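Local coordinates for chemotaxis signal transduction protein (Thermoanaerobacter tengcongensis, PDB 2QDL) that probably acts as a scaffold of bacterial chemotaxis, coupling chemoreceptors to the histidine kinase CheA, as CheW proteins do, at residues M10-V15 with I104-N109. Sequence-based numbering, arbitrary orientation.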
loop_
_atom_site.group_PDB
_atom_site.type_symbol
_atom_site.label_atom_id
_atom_site.label_comp_id
_atom_site.label_asym_id
_atom_site.label_seq_id
_atom_site.Cartn_x
_atom_site.Cartn_y
_atom_site.Cartn_z
ATOM N N MET A 10 -9.337 -14.923 -15.743
ATOM C CA MET A 10 -8.604 -13.707 -15.422
ATOM C C MET A 10 -8.508 -13.530 -13.883
ATOM O O MET A 10 -9.345 -12.842 -13.266
ATOM C CB MET A 10 -9.221 -12.491 -16.117
ATOM C CG MET A 10 -8.963 -12.409 -17.660
ATOM S SD MET A 10 -7.210 -12.180 -18.120
ATOM C CE MET A 10 -6.913 -10.458 -17.632
ATOM N N PRO A 11 -7.482 -14.169 -13.267
ATOM C CA PRO A 11 -7.315 -14.242 -11.791
ATOM C C PRO A 11 -7.064 -12.899 -11.121
ATOM O O PRO A 11 -6.560 -11.981 -11.755
ATOM C CB PRO A 11 -6.099 -15.146 -11.605
ATOM C CG PRO A 11 -5.858 -15.816 -12.952
ATOM C CD PRO A 11 -6.405 -14.883 -13.988
ATOM N N LYS A 12 -7.422 -12.788 -9.842
ATOM C CA LYS A 12 -6.965 -11.664 -9.016
ATOM C C LYS A 12 -5.426 -11.609 -9.047
ATOM O O LYS A 12 -4.748 -12.632 -8.790
ATOM C CB LYS A 12 -7.494 -11.775 -7.574
ATOM C CG LYS A 12 -7.156 -10.567 -6.672
ATOM C CD LYS A 12 -7.792 -10.716 -5.286
ATOM C CE LYS A 12 -7.668 -9.463 -4.458
ATOM N NZ LYS A 12 -8.562 -8.345 -4.965
ATOM N N LYS A 13 -4.866 -10.451 -9.393
ATOM C CA LYS A 13 -3.402 -10.286 -9.393
ATOM C C LYS A 13 -3.016 -9.342 -8.255
ATOM O O LYS A 13 -3.512 -8.209 -8.185
ATOM C CB LYS A 13 -2.877 -9.756 -10.725
ATOM C CG LYS A 13 -3.376 -10.488 -11.957
ATOM C CD LYS A 13 -2.409 -11.519 -12.483
ATOM C CE LYS A 13 -1.542 -10.909 -13.619
ATOM N NZ LYS A 13 -0.738 -11.946 -14.374
ATOM N N ILE A 14 -2.180 -9.838 -7.346
ATOM C CA ILE A 14 -1.675 -9.034 -6.238
ATOM C C ILE A 14 -0.220 -8.621 -6.494
ATOM O O ILE A 14 0.627 -9.453 -6.817
ATOM C CB ILE A 14 -1.763 -9.785 -4.868
ATOM C CG1 ILE A 14 -3.183 -10.286 -4.586
ATOM C CG2 ILE A 14 -1.303 -8.887 -3.767
ATOM C CD1 ILE A 14 -4.240 -9.240 -4.706
ATOM N N VAL A 15 0.044 -7.324 -6.379
ATOM C CA VAL A 15 1.406 -6.780 -6.336
ATOM C C VAL A 15 1.896 -6.928 -4.910
ATOM O O VAL A 15 1.269 -6.410 -3.955
ATOM C CB VAL A 15 1.413 -5.282 -6.742
ATOM C CG1 VAL A 15 2.814 -4.722 -6.775
ATOM C CG2 VAL A 15 0.735 -5.121 -8.101
ATOM N N ILE A 104 1.469 -11.769 -8.262
ATOM C CA ILE A 104 0.934 -13.121 -8.194
ATOM C C ILE A 104 -0.583 -13.226 -8.395
ATOM O O ILE A 104 -1.325 -12.404 -7.896
ATOM C CB ILE A 104 1.369 -13.866 -6.904
ATOM C CG1 ILE A 104 0.978 -13.108 -5.652
ATOM C CG2 ILE A 104 2.884 -14.130 -6.930
ATOM C CD1 ILE A 104 1.308 -13.901 -4.439
ATOM N N PRO A 105 -1.017 -14.269 -9.132
ATOM C CA PRO A 105 -2.429 -14.582 -9.302
ATOM C C PRO A 105 -2.924 -15.366 -8.105
ATOM O O PRO A 105 -2.206 -16.213 -7.577
ATOM C CB PRO A 105 -2.434 -15.474 -10.541
ATOM C CG PRO A 105 -1.114 -16.230 -10.439
ATOM C CD PRO A 105 -0.140 -15.236 -9.836
ATOM N N ILE A 106 -4.134 -15.082 -7.657
ATOM C CA ILE A 106 -4.666 -15.805 -6.514
ATOM C C ILE A 106 -6.163 -15.934 -6.612
ATOM O O ILE A 106 -6.845 -15.069 -7.185
ATOM C CB ILE A 106 -4.289 -15.153 -5.137
ATOM C CG1 ILE A 106 -4.941 -13.784 -4.984
ATOM C CG2 ILE A 106 -2.774 -15.020 -4.993
ATOM C CD1 ILE A 106 -4.928 -13.301 -3.549
ATOM N N ASP A 107 -6.682 -16.994 -6.018
ATOM C CA ASP A 107 -8.132 -17.130 -5.854
ATOM C C ASP A 107 -8.622 -16.163 -4.760
ATOM O O ASP A 107 -8.245 -16.267 -3.594
ATOM C CB ASP A 107 -8.460 -18.560 -5.461
ATOM C CG ASP A 107 -9.924 -18.896 -5.592
ATOM O OD1 ASP A 107 -10.826 -17.991 -5.571
ATOM O OD2 ASP A 107 -10.156 -20.119 -5.723
ATOM N N GLU A 108 -9.462 -15.217 -5.150
ATOM C CA GLU A 108 -10.004 -14.240 -4.219
ATOM C C GLU A 108 -10.659 -14.898 -2.992
ATOM O O GLU A 108 -10.714 -14.309 -1.902
ATOM C CB GLU A 108 -10.990 -13.349 -4.947
ATOM C CG GLU A 108 -11.527 -12.227 -4.101
ATOM C CD GLU A 108 -12.805 -11.629 -4.657
ATOM O OE1 GLU A 108 -13.013 -10.436 -4.372
ATOM O OE2 GLU A 108 -13.581 -12.338 -5.359
ATOM N N ASN A 109 -11.097 -16.141 -3.173
ATOM C CA ASN A 109 -11.783 -16.927 -2.134
ATOM C C ASN A 109 -10.847 -17.645 -1.172
ATOM O O ASN A 109 -11.285 -18.280 -0.209
ATOM C CB ASN A 109 -12.739 -17.928 -2.795
ATOM C CG ASN A 109 -13.765 -17.242 -3.694
ATOM O OD1 ASN A 109 -14.598 -16.458 -3.211
ATOM N ND2 ASN A 109 -13.712 -17.536 -5.020
HETATM O O HOH W 1 -8.820 -15.262 -9.056
#
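K12, I14, I104 and I106 send their side chains to one face of an antiparallel strand pair, where I106 packs against both K12 and I14, and I104 faces I14. The CG1 of I106 sits between the backbone N and the carbonyl carbon (chi1 66°), and from there the branch runs across I14 obliquely, its CD1 lying 3.6 Å from CG1 of I14. I106 also lies alongside K12, both pointing the same way, with CB of K12 4.2 Å from CG1 of I106. The K12 chain stays extended until a bend at its last torsion (chi4 71°); its CD passes E108 CB at 4.2 Å, but the ammonium forms its salt bridge with D27, not with E108. K13 and P105 occupy the other face; just before the strand, P11 turns toward the partner segment and its CB meets CB of P105 at 3.8 Å.

Beneath these side chains the backbones are zipped by I14 and I104, which exchange two N-H...O bonds, and by I106 N, which reaches K12 O at 2.8 Å. P105 has no N-H to offer, yet its CA-H leans on that same K12 oxygen. Where the direct pairing stops, a water accepts from K12 N and donates to I106 O, closing the ladder; just beyond, D107 OD1 takes the backbone N of N109 in an Asx turn.

Strand 12-19 is thus held between strand 91-106 and, through K13 with I28 and V15 with L26, the strand 22-27 region of the CheW-like beta-barrel, while I104 and I106 rest on T131 and A129 of strand 125-131.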